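Local coordinates for protein ulvan Lyase-PL25 (Pseudoalteromonas sp. PLSV, PDB 5UAM) that cleaves ulvan, the sulfated rhamnose- and uronic acid-containing polysaccharide of green seaweed cell walls, as a polysaccharide lyase of family PL25 with a beta-propeller fold, at residues G117-Q122 with T133-N138; G182-D187 with H240-G245; K208-T213 with P284-V289; E257-Y262 with M297-L302. All coordinates share one frame; numbering follows the deposited sequence.

Contact 1. Residues G117-Q122 with T133-N138; sequences GGHGGQ and THHGAN. With PO4 (phosphate ion), chain E.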
# COMPACT_ATOMS: atom_id res chain seq x y z
N GLY A 117 12.63 0.41 3.91
CA GLY A 117 13.48 1.08 4.87
C GLY A 117 13.24 2.57 5.09
O GLY A 117 13.77 3.12 6.05
N GLY A 118 12.48 3.24 4.23
CA GLY A 118 12.41 4.69 4.29
C GLY A 118 11.24 5.23 5.10
O GLY A 118 10.12 4.76 4.98
N HIS A 119 11.53 6.26 5.90
CA HIS A 119 10.48 7.11 6.45
C HIS A 119 10.86 8.56 6.26
O HIS A 119 10.72 9.40 7.16
CB HIS A 119 10.13 6.77 7.89
CG HIS A 119 8.83 7.34 8.34
ND1 HIS A 119 8.34 7.13 9.61
CD2 HIS A 119 7.88 8.07 7.69
CE1 HIS A 119 7.17 7.73 9.74
NE2 HIS A 119 6.87 8.30 8.59
N GLY A 120 11.33 8.87 5.05
CA GLY A 120 11.57 10.24 4.62
C GLY A 120 13.01 10.71 4.69
O GLY A 120 13.27 11.89 4.42
N GLY A 121 13.94 9.84 5.04
CA GLY A 121 15.33 10.25 5.17
C GLY A 121 15.56 11.14 6.37
O GLY A 121 14.68 11.36 7.21
N GLN A 122 16.76 11.69 6.44
CA GLN A 122 17.15 12.55 7.54
C GLN A 122 18.25 13.48 7.05
O GLN A 122 18.71 13.38 5.92
CB GLN A 122 17.59 11.74 8.76
CG GLN A 122 18.74 10.79 8.49
CD GLN A 122 18.34 9.33 8.49
OE1 GLN A 122 17.69 8.84 9.43
NE2 GLN A 122 18.75 8.61 7.45
N THR A 133 11.99 15.98 6.05
CA THR A 133 12.56 14.68 6.39
C THR A 133 12.02 14.22 7.74
O THR A 133 11.33 14.95 8.45
CB THR A 133 14.09 14.74 6.44
OG1 THR A 133 14.52 15.59 7.51
CG2 THR A 133 14.65 15.28 5.13
N HIS A 134 12.36 12.98 8.09
CA HIS A 134 12.00 12.42 9.38
C HIS A 134 13.12 11.48 9.81
O HIS A 134 14.12 11.95 10.37
CB HIS A 134 10.63 11.76 9.31
CG HIS A 134 10.14 11.22 10.61
ND1 HIS A 134 10.03 11.98 11.75
CD2 HIS A 134 9.73 9.97 10.95
CE1 HIS A 134 9.57 11.23 12.74
NE2 HIS A 134 9.37 10.01 12.27
N HIS A 135 13.03 10.19 9.51
CA HIS A 135 14.19 9.31 9.70
C HIS A 135 14.08 8.11 8.78
O HIS A 135 13.01 7.77 8.29
CB HIS A 135 14.39 8.87 11.15
CG HIS A 135 13.17 8.30 11.80
ND1 HIS A 135 12.74 8.71 13.04
CD2 HIS A 135 12.29 7.35 11.39
CE1 HIS A 135 11.66 8.03 13.38
NE2 HIS A 135 11.37 7.19 12.40
N GLY A 136 15.23 7.49 8.53
CA GLY A 136 15.26 6.27 7.75
C GLY A 136 15.38 6.53 6.27
O GLY A 136 14.43 6.97 5.62
N ALA A 137 16.56 6.23 5.74
CA ALA A 137 16.81 6.35 4.31
C ALA A 137 16.10 5.25 3.55
O ALA A 137 16.21 4.06 3.89
CB ALA A 137 18.31 6.25 4.05
N ASN A 138 15.41 5.64 2.49
CA ASN A 138 14.76 4.69 1.61
C ASN A 138 15.80 3.92 0.80
O ASN A 138 16.77 4.50 0.29
CB ASN A 138 13.78 5.43 0.69
CG ASN A 138 12.58 4.59 0.29
OD1 ASN A 138 12.09 3.74 1.05
ND2 ASN A 138 12.06 4.87 -0.91
P PO4 E . 3.23 9.55 8.10
O1 PO4 E . 2.95 10.50 9.24
O2 PO4 E . 2.54 9.99 6.88
O3 PO4 E . 2.69 8.21 8.56
O4 PO4 E . 4.74 9.53 7.87
O HOH W 1 16.43 2.49 6.21
O HOH W 2 9.60 3.56 2.62

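Contact 2. Residues G182-D187 with H240-G245; sequences GAHRSD and HVCWDG. With ZN (zinc ion), chain D; PO4 (phosphate ion), chain E; EDO (1,2-ethanediol), chain J.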
# COMPACT_ATOMS: atom_id res chain seq x y z
N GLY A 182 9.88 12.44 0.95
CA GLY A 182 10.17 12.97 2.26
C GLY A 182 9.09 12.64 3.26
O GLY A 182 8.41 11.62 3.11
N ALA A 183 8.95 13.49 4.27
CA ALA A 183 7.88 13.36 5.26
C ALA A 183 6.64 14.14 4.81
O ALA A 183 6.42 14.28 3.61
CB ALA A 183 8.42 13.78 6.63
N HIS A 184 5.79 14.61 5.73
CA HIS A 184 4.48 15.14 5.31
C HIS A 184 4.58 16.24 4.28
O HIS A 184 3.74 16.33 3.36
CB HIS A 184 3.73 15.73 6.48
CG HIS A 184 3.15 14.71 7.37
ND1 HIS A 184 2.11 14.98 8.22
CD2 HIS A 184 3.47 13.41 7.55
CE1 HIS A 184 1.81 13.88 8.90
NE2 HIS A 184 2.62 12.91 8.50
N ARG A 185 5.51 17.16 4.47
CA ARG A 185 5.50 18.40 3.71
C ARG A 185 6.41 18.20 2.50
O ARG A 185 7.46 18.83 2.35
CB ARG A 185 5.86 19.58 4.60
CG ARG A 185 4.79 19.76 5.68
CD ARG A 185 5.03 20.96 6.58
NE ARG A 185 3.81 21.26 7.33
CZ ARG A 185 3.64 22.36 8.05
NH1 ARG A 185 4.59 23.28 8.13
NH2 ARG A 185 2.49 22.54 8.68
N SER A 186 5.95 17.31 1.62
CA SER A 186 6.75 16.82 0.52
C SER A 186 5.87 16.55 -0.68
O SER A 186 4.70 16.17 -0.55
CB SER A 186 7.45 15.50 0.88
OG SER A 186 8.23 15.62 2.06
N ASP A 187 6.46 16.70 -1.86
CA ASP A 187 5.77 16.27 -3.06
C ASP A 187 5.72 14.74 -3.13
O ASP A 187 6.56 14.04 -2.56
CB ASP A 187 6.51 16.73 -4.31
CG ASP A 187 6.45 18.25 -4.55
OD1 ASP A 187 5.92 19.04 -3.73
OD2 ASP A 187 6.99 18.64 -5.61
N HIS A 240 -4.27 15.59 2.90
CA HIS A 240 -3.92 15.82 4.30
C HIS A 240 -3.81 17.33 4.55
O HIS A 240 -3.01 18.01 3.90
CB HIS A 240 -2.61 15.09 4.62
CG HIS A 240 -2.01 15.44 5.95
ND1 HIS A 240 -2.74 15.46 7.12
CD2 HIS A 240 -0.75 15.76 6.29
CE1 HIS A 240 -1.95 15.79 8.12
NE2 HIS A 240 -0.72 15.97 7.65
N VAL A 241 -4.65 17.83 5.45
CA VAL A 241 -4.54 19.20 5.97
C VAL A 241 -3.40 19.15 6.98
O VAL A 241 -3.59 18.70 8.11
CB VAL A 241 -5.83 19.67 6.64
CG1 VAL A 241 -5.73 21.18 6.94
CG2 VAL A 241 -7.08 19.33 5.83
N CYS A 242 -2.22 19.62 6.59
CA CYS A 242 -1.04 19.48 7.43
C CYS A 242 -0.87 20.78 8.21
O CYS A 242 -0.22 21.74 7.77
CB CYS A 242 0.18 19.11 6.60
SG CYS A 242 1.60 18.70 7.61
N TRP A 243 -1.45 20.81 9.41
CA TRP A 243 -1.55 22.04 10.19
C TRP A 243 -0.21 22.40 10.83
O TRP A 243 0.53 21.53 11.28
CB TRP A 243 -2.56 21.84 11.32
CG TRP A 243 -4.00 21.81 10.89
CD1 TRP A 243 -4.79 20.70 10.73
CD2 TRP A 243 -4.82 22.94 10.58
NE1 TRP A 243 -6.06 21.09 10.34
CE2 TRP A 243 -6.10 22.45 10.24
CE3 TRP A 243 -4.59 24.32 10.55
CZ2 TRP A 243 -7.15 23.30 9.89
CZ3 TRP A 243 -5.64 25.16 10.20
CH2 TRP A 243 -6.90 24.64 9.86
N ASP A 244 0.07 23.70 10.87
CA ASP A 244 1.18 24.20 11.67
C ASP A 244 0.89 23.95 13.14
O ASP A 244 -0.26 23.89 13.57
CB ASP A 244 1.34 25.72 11.49
CG ASP A 244 1.83 26.12 10.11
OD1 ASP A 244 2.22 25.24 9.31
OD2 ASP A 244 1.84 27.34 9.85
N GLY A 245 1.96 23.83 13.93
CA GLY A 245 1.79 23.72 15.37
C GLY A 245 0.97 24.86 15.93
O GLY A 245 1.15 26.02 15.53
ZN ZN D . 0.99 16.69 8.51
P PO4 E . 3.23 9.55 8.10
O1 PO4 E . 2.95 10.50 9.24
O2 PO4 E . 2.54 9.99 6.88
O3 PO4 E . 2.69 8.21 8.56
O4 PO4 E . 4.74 9.53 7.87
C1 EDO J . 8.68 21.44 -4.08
O1 EDO J . 7.26 21.63 -3.95
C2 EDO J . 9.40 22.75 -3.76
O2 EDO J . 9.06 23.17 -2.44

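Contact 3. Residues K208-T213 with P284-V289; sequences KHKRRT and PVTREV. With EDO (1,2-ethanediol), chain J.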
# COMPACT_ATOMS: atom_id res chain seq x y z
N LYS A 208 1.75 18.27 -5.62
CA LYS A 208 2.49 19.40 -5.05
C LYS A 208 2.14 19.63 -3.58
O LYS A 208 0.97 19.80 -3.23
CB LYS A 208 2.08 20.65 -5.82
CG LYS A 208 2.71 21.95 -5.32
CD LYS A 208 4.19 21.97 -5.64
CE LYS A 208 4.72 23.37 -5.48
NZ LYS A 208 6.18 23.44 -5.82
N HIS A 209 3.17 19.74 -2.75
CA HIS A 209 3.02 20.32 -1.42
C HIS A 209 3.39 21.80 -1.48
O HIS A 209 4.27 22.21 -2.24
CB HIS A 209 3.91 19.61 -0.39
CG HIS A 209 5.28 20.20 -0.25
ND1 HIS A 209 6.32 19.90 -1.12
CD2 HIS A 209 5.79 21.08 0.64
CE1 HIS A 209 7.39 20.57 -0.77
NE2 HIS A 209 7.11 21.29 0.30
N LYS A 210 2.72 22.60 -0.66
CA LYS A 210 2.94 24.05 -0.63
C LYS A 210 2.10 24.65 0.49
O LYS A 210 1.18 24.01 1.00
CB LYS A 210 2.56 24.73 -1.96
CG LYS A 210 1.10 24.45 -2.41
CD LYS A 210 0.77 25.30 -3.64
CE LYS A 210 -0.56 24.92 -4.27
NZ LYS A 210 -1.70 25.18 -3.35
N ARG A 211 2.45 25.87 0.89
CA ARG A 211 1.68 26.57 1.90
C ARG A 211 0.31 26.92 1.34
O ARG A 211 0.18 27.35 0.19
CB ARG A 211 2.35 27.88 2.31
CG ARG A 211 3.76 27.79 2.86
CD ARG A 211 3.83 27.28 4.29
NE ARG A 211 2.79 27.83 5.16
CZ ARG A 211 2.63 27.47 6.44
NH1 ARG A 211 3.44 26.59 7.00
NH2 ARG A 211 1.64 28.01 7.14
N ARG A 212 -0.70 26.76 2.18
CA ARG A 212 -2.00 27.35 1.88
C ARG A 212 -1.99 28.84 2.15
O ARG A 212 -1.29 29.35 3.04
CB ARG A 212 -3.07 26.69 2.74
CG ARG A 212 -3.21 25.25 2.36
CD ARG A 212 -4.31 24.61 3.06
NE ARG A 212 -5.61 25.20 2.77
CZ ARG A 212 -6.73 24.51 2.64
NH1 ARG A 212 -6.71 23.19 2.76
NH2 ARG A 212 -7.88 25.13 2.42
N THR A 213 -2.79 29.56 1.37
CA THR A 213 -2.91 31.01 1.54
C THR A 213 -4.10 31.41 2.40
O THR A 213 -4.23 32.60 2.71
CB THR A 213 -3.02 31.70 0.17
OG1 THR A 213 -4.17 31.20 -0.52
CG2 THR A 213 -1.76 31.42 -0.66
N PRO A 284 3.28 19.56 -11.31
CA PRO A 284 2.59 18.70 -10.35
C PRO A 284 1.19 19.21 -10.09
O PRO A 284 0.96 20.44 -10.17
CB PRO A 284 3.46 18.82 -9.09
CG PRO A 284 4.02 20.17 -9.18
CD PRO A 284 4.28 20.42 -10.65
N VAL A 285 0.26 18.29 -9.82
CA VAL A 285 -1.11 18.66 -9.54
C VAL A 285 -1.19 19.32 -8.17
O VAL A 285 -0.67 18.80 -7.17
CB VAL A 285 -2.02 17.43 -9.64
CG1 VAL A 285 -3.44 17.77 -9.16
CG2 VAL A 285 -2.03 16.91 -11.06
N THR A 286 -1.84 20.48 -8.12
CA THR A 286 -2.07 21.21 -6.88
C THR A 286 -3.46 20.89 -6.33
O THR A 286 -4.34 20.40 -7.04
CB THR A 286 -2.03 22.70 -7.15
OG1 THR A 286 -3.06 23.01 -8.09
CG2 THR A 286 -0.67 23.12 -7.70
N ARG A 287 -3.66 21.24 -5.07
CA ARG A 287 -4.97 21.07 -4.46
C ARG A 287 -6.05 21.79 -5.26
O ARG A 287 -7.14 21.26 -5.47
CB ARG A 287 -4.95 21.57 -3.01
CG ARG A 287 -6.26 21.30 -2.25
CD ARG A 287 -6.34 22.11 -0.98
NE ARG A 287 -6.96 23.41 -1.20
CZ ARG A 287 -6.33 24.58 -1.26
NH1 ARG A 287 -5.00 24.69 -1.13
NH2 ARG A 287 -7.04 25.68 -1.47
N GLU A 288 -5.75 22.99 -5.75
CA GLU A 288 -6.76 23.76 -6.47
C GLU A 288 -7.15 23.07 -7.77
O GLU A 288 -8.34 23.01 -8.12
CB GLU A 288 -6.23 25.17 -6.73
CG GLU A 288 -6.09 26.01 -5.46
CD GLU A 288 -4.73 25.92 -4.78
OE1 GLU A 288 -3.97 24.98 -5.02
OE2 GLU A 288 -4.41 26.86 -4.01
N VAL A 289 -6.18 22.54 -8.50
CA VAL A 289 -6.50 21.81 -9.71
C VAL A 289 -7.21 20.51 -9.38
O VAL A 289 -8.13 20.10 -10.09
CB VAL A 289 -5.23 21.57 -10.54
CG1 VAL A 289 -5.48 20.53 -11.65
CG2 VAL A 289 -4.73 22.90 -11.09
C1 EDO J . 8.68 21.44 -4.08
O1 EDO J . 7.26 21.63 -3.95
C2 EDO J . 9.40 22.75 -3.76
O2 EDO J . 9.06 23.17 -2.44
O HOH W 3 -1.15 21.61 -3.68
O HOH W 4 -4.04 27.79 -0.83

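Contact 4. Residues E257-Y262 with M297-L302; sequences ERHDVY and MRTGEL. With EDO (1,2-ethanediol), chain M.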
# COMPACT_ATOMS: atom_id res chain seq x y z
N GLU A 257 -5.46 14.72 10.19
CA GLU A 257 -6.64 15.10 9.42
C GLU A 257 -6.43 14.93 7.93
O GLU A 257 -5.53 15.54 7.34
CB GLU A 257 -6.99 16.56 9.73
CG GLU A 257 -8.30 16.99 9.08
CD GLU A 257 -8.74 18.40 9.43
OE1 GLU A 257 -8.19 19.00 10.39
OE2 GLU A 257 -9.68 18.89 8.77
N ARG A 258 -7.28 14.11 7.31
CA ARG A 258 -7.29 13.90 5.87
C ARG A 258 -8.74 13.88 5.43
O ARG A 258 -9.62 13.50 6.20
CB ARG A 258 -6.63 12.57 5.49
CG ARG A 258 -5.16 12.49 5.88
CD ARG A 258 -4.68 11.06 6.16
NE ARG A 258 -4.74 10.19 4.99
CZ ARG A 258 -4.00 9.09 4.82
NH1 ARG A 258 -3.14 8.70 5.74
NH2 ARG A 258 -4.13 8.41 3.69
N HIS A 259 -9.00 14.31 4.20
CA HIS A 259 -10.35 14.26 3.66
C HIS A 259 -10.32 13.91 2.18
O HIS A 259 -9.33 14.14 1.49
CB HIS A 259 -11.06 15.61 3.74
CG HIS A 259 -11.11 16.18 5.11
ND1 HIS A 259 -11.93 15.68 6.10
CD2 HIS A 259 -10.44 17.22 5.66
CE1 HIS A 259 -11.75 16.38 7.21
NE2 HIS A 259 -10.85 17.32 6.96
N ASP A 260 -11.47 13.41 1.72
CA ASP A 260 -11.84 13.30 0.31
C ASP A 260 -11.03 12.24 -0.41
O ASP A 260 -10.11 11.63 0.15
CB ASP A 260 -11.74 14.66 -0.39
CG ASP A 260 -12.56 15.74 0.30
OD1 ASP A 260 -13.57 15.42 0.99
OD2 ASP A 260 -12.21 16.94 0.16
N VAL A 261 -11.41 11.94 -1.65
CA VAL A 261 -10.63 11.04 -2.48
C VAL A 261 -10.69 11.54 -3.92
O VAL A 261 -11.73 12.03 -4.37
CB VAL A 261 -11.02 9.55 -2.30
CG1 VAL A 261 -12.37 9.24 -2.91
CG2 VAL A 261 -9.95 8.63 -2.87
N TYR A 262 -9.56 11.42 -4.60
CA TYR A 262 -9.33 11.95 -5.93
C TYR A 262 -8.78 10.82 -6.80
O TYR A 262 -8.28 9.81 -6.30
CB TYR A 262 -8.27 13.04 -5.87
CG TYR A 262 -8.53 14.22 -4.95
CD1 TYR A 262 -8.31 14.12 -3.59
CD2 TYR A 262 -8.91 15.43 -5.47
CE1 TYR A 262 -8.50 15.20 -2.76
CE2 TYR A 262 -9.10 16.53 -4.65
CZ TYR A 262 -8.87 16.41 -3.30
OH TYR A 262 -9.07 17.49 -2.46
N MET A 297 -14.75 11.74 -4.71
CA MET A 297 -15.83 11.78 -3.73
C MET A 297 -15.38 12.61 -2.54
O MET A 297 -14.35 12.32 -1.92
CB MET A 297 -16.17 10.35 -3.28
CG MET A 297 -17.44 10.29 -2.44
SD MET A 297 -18.92 10.83 -3.33
CE MET A 297 -19.08 9.60 -4.64
N ARG A 298 -16.17 13.62 -2.20
CA ARG A 298 -15.95 14.38 -0.99
C ARG A 298 -16.46 13.56 0.19
O ARG A 298 -17.43 12.81 0.07
CB ARG A 298 -16.66 15.73 -1.07
CG ARG A 298 -15.94 16.67 -2.02
CD ARG A 298 -16.54 18.11 -2.12
NE ARG A 298 -15.59 18.94 -2.86
CZ ARG A 298 -15.55 19.07 -4.19
NH1 ARG A 298 -16.44 18.45 -4.95
NH2 ARG A 298 -14.62 19.83 -4.76
N THR A 299 -15.79 13.70 1.33
CA THR A 299 -16.17 12.96 2.53
C THR A 299 -16.67 13.87 3.64
O THR A 299 -16.81 13.44 4.79
CB THR A 299 -15.02 12.08 3.03
OG1 THR A 299 -13.90 12.90 3.41
CG2 THR A 299 -14.62 11.09 1.99
N GLY A 300 -16.98 15.12 3.31
CA GLY A 300 -17.50 16.03 4.31
C GLY A 300 -16.49 16.22 5.43
O GLY A 300 -15.30 16.44 5.20
N GLU A 301 -16.98 16.14 6.66
CA GLU A 301 -16.12 16.25 7.83
C GLU A 301 -15.46 14.91 8.19
O GLU A 301 -14.64 14.88 9.12
CB GLU A 301 -16.92 16.77 9.02
CG GLU A 301 -17.35 18.22 8.85
CD GLU A 301 -18.17 18.74 10.00
OE1 GLU A 301 -18.35 18.00 10.99
OE2 GLU A 301 -18.64 19.90 9.91
N LEU A 302 -15.80 13.83 7.51
CA LEU A 302 -15.17 12.55 7.83
C LEU A 302 -13.69 12.60 7.50
O LEU A 302 -13.27 13.17 6.49
CB LEU A 302 -15.81 11.42 7.03
CG LEU A 302 -17.30 11.19 7.30
CD1 LEU A 302 -17.77 10.06 6.41
CD2 LEU A 302 -17.57 10.89 8.76
C1 EDO M . -0.43 5.82 4.37
O1 EDO M . -1.00 6.76 5.29
C2 EDO M . -1.57 5.26 3.55
O2 EDO M . -2.22 6.26 2.79
O HOH W 5 -14.39 17.31 2.81
O HOH W 6 -13.69 19.19 -0.16

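Contact 1. Residues G117-Q122 with T133-N138
The imidazole of His-134 comes edge-on over one face of the His-119 ring, a T-shaped pair with centroids 4.7 Å apart and planes at 73°. Its leading atom is CD2, 3.4 Å from ND1 of His-119 and displaced toward the rim of that ring. The third imidazole, that of His-135, meets His-119 obliquely, while CD2 of His-134 sits over the centre of the His-135 ring, so the three rings form an aromatic cluster. With CG of His-119 turned opposite the backbone N (chi1 -164°), the ring reaches out of the loop, and its NE2 donates a nearly straight 2.6 Å bond to O4 of the phosphate, in plane at the ring edge. ND1 of His-119 and NE2 of His-135 both bond Asp-97, which fixes the rotation of the two rings. His-119 is a substrate-binding residue, and the ring of His-99, the proton donor, stacks on it; the phosphate, also bonded to His-99 and Arg-180, probably occupies part of the substrate pocket.

Away from the rings, the backbones are joined through Gly-136 O, which takes His-119 N and Gly-121 N, each at 3.0 Å, from opposite faces of its carbonyl plane, and through His-134 N, which donates to Gly-121 O. Gly-136 N gives a straight 2.9 Å bond to OE1 of Gln-122, approaching from above the amide plane. A water bridges Gly-117 O and Ala-137 O.

Both segments belong to the loop that leaves strand 112-116 and returns as strand 139-143, neighbours in a four-stranded antiparallel sheet, so the contact closes the neck of that loop.

Contact 2. Residues G182-D187 with H240-G245
A structural zinc site of the propeller joins these segments: the loop between strands 175-180 and 188-193 supplies one ligand, the end of strand 232-243 supplies two, and His-254 completes the set of four. ND1 of His-184 binds zinc at 2.1 Å, NE2 of His-240 at 2.0 Å and SG of Cys-242 at 2.3 Å. The His-184 and His-240 rings stand perpendicular, and Cys-242 SG lies at the edge of the His-184 ring. The side chain of Cys-242 swings SG opposite its backbone N (chi1 -172°), onto the metal. His-240 turns its other nitrogen, ND1, to Glu-257 O, which helps fix the rotation of the ring.

His-184 works at both ends of its imidazole. While its ND1 holds the metal, NE2 of His-184 donates in the ring plane to O1 of the phosphate at 2.5 Å, and the same residue is a substrate-binding one, consistent with the zinc holding a pocket residue in place. Tyr-222, another substrate-binding residue, touches the His-184 side chain and bonds the same phosphate.

Arg-185 belongs to the second shell. Its chain runs extended from CG to NE and grips Cys-242 side-on: NE of Arg-185 points at SG of Cys-242, 3.4 Å away and close to the guanidinium plane, and NH2 of Arg-185 reaches Cys-242 O at 3.0 Å from above the carbonyl plane. Such a donor beside the sulfur would be expected to stabilise a thiolate. Asp-244 has a second cationic partner in Arg-211 through OD2, while its OD1 uses the anti lone pair to receive Arg-185 NH2 at 2.8 Å in a salt bridge.

Contact 3. Residues K208-T213 with P284-V289
Charged groups carry most of this surface contact. NZ of Lys-210 meets the carboxylate of Glu-288 from the opposite direction and forms a salt bridge with OE1 at 2.8 Å, on the syn lone pair, with a weak second bond to OE2. The Lys-210 chain is extended as far as CE and bends only at its last torsion (chi4 63°), which turns NZ onto the acid. Next to it the guanidinium of Arg-212 lies flat on that of Arg-287, centres 3.9 Å apart and planes at 3°, CZ over CZ, although the two chains cross at about a right angle.

Apolar contact is lighter. Lys-208 and Pro-284 run side by side, CB of the lysine 3.9 Å from CG of the proline, while CG2 of Thr-286 touches CE of Lys-210 at the same separation.

One direct hydrogen bond ties the backbones, from Lys-208 N to Val-285 O at 2.9 Å. A water spans Lys-208 O and Arg-287 N. Thr-286 is the N-cap of helix 287-293, its OG1 accepting from Val-289 N at 3.2 Å.

Stacking two guanidinium groups brings like charges together, and neighbouring acids answer them: Asp-214 pairs with Arg-212, and Asp-219 pairs with both Arg-287 and Lys-210. The cost of the stack is thus probably offset by this surrounding negative charge, in a network joining the first turn of the helix to the end of strand 204-211.

Contact 4. Residues E257-Y262 with M297-L302
His-259 lays the edge of its ring against the turn at Thr-299 to Leu-302, with ND1 donating to Leu-302 O at 2.9 Å close to the ring plane. The other nitrogen, NE2 of His-259, gives a 2.7 Å bond to OE2 of Glu-257, on the anti lone pair, which holds the ring against rotation. Leu-302 O also accepts from OG1 of Thr-299, the two donors arriving from opposite faces of its carbonyl plane.

Asp-260 and Thr-299 make a reciprocal pair. Asp-260 N donates to OG1 of Thr-299 at 3.0 Å, and Thr-299 N returns a nearly straight 2.8 Å bond to OD1 of Asp-260 on the anti side of the carboxylate. OG1 of Thr-299 lies between backbone N and carbonyl carbon (chi1 62°), where it can serve Asp-260 N and Leu-302 O together. A water links OD1 of Asp-260 to Gly-300 O.

Val-261 and Met-297 form one antiparallel hydrogen-bonded pair, Val-261 N to Met-297 O at 3.0 Å and Met-297 N to Val-261 O at 3.1 Å. CG1 of Val-261 packs on CB of Met-297.

Thr-299 to Leu-302 form a type II' turn, closed by Leu-302 N to Thr-299 O. Where strand 295-297 stops pairing, the side chains of His-259 and Asp-260, with the backbone N of Asp-260, bind this turn. Donation from both His-259 nitrogens is consistent with a doubly protonated imidazole, stabilised by Glu-257.

Overall arrangement
Contact 1 comes first along the chain and is complete before the others begin, whereas contact 3 interleaves with both contact 2 and contact 4. Contacts 2, 3 and 4 all reach the same large antiparallel sheet, in which strands 204-211, 217-227, 232-243 and 258-267 follow one another; contact 1 lies in the loop joining two strands of a separate four-stranded sheet. Centres of contacts 1 and 2 lie about 15 Å apart, and the two touch at Ala-183 and share the phosphate, so loops from two sheets meet at the probable substrate pocket. Contact 2 meets contact 3, about 12 Å away between centres, at Asp-187 with His-209, and contact 4, about 16 Å away, at Trp-243 with Glu-257.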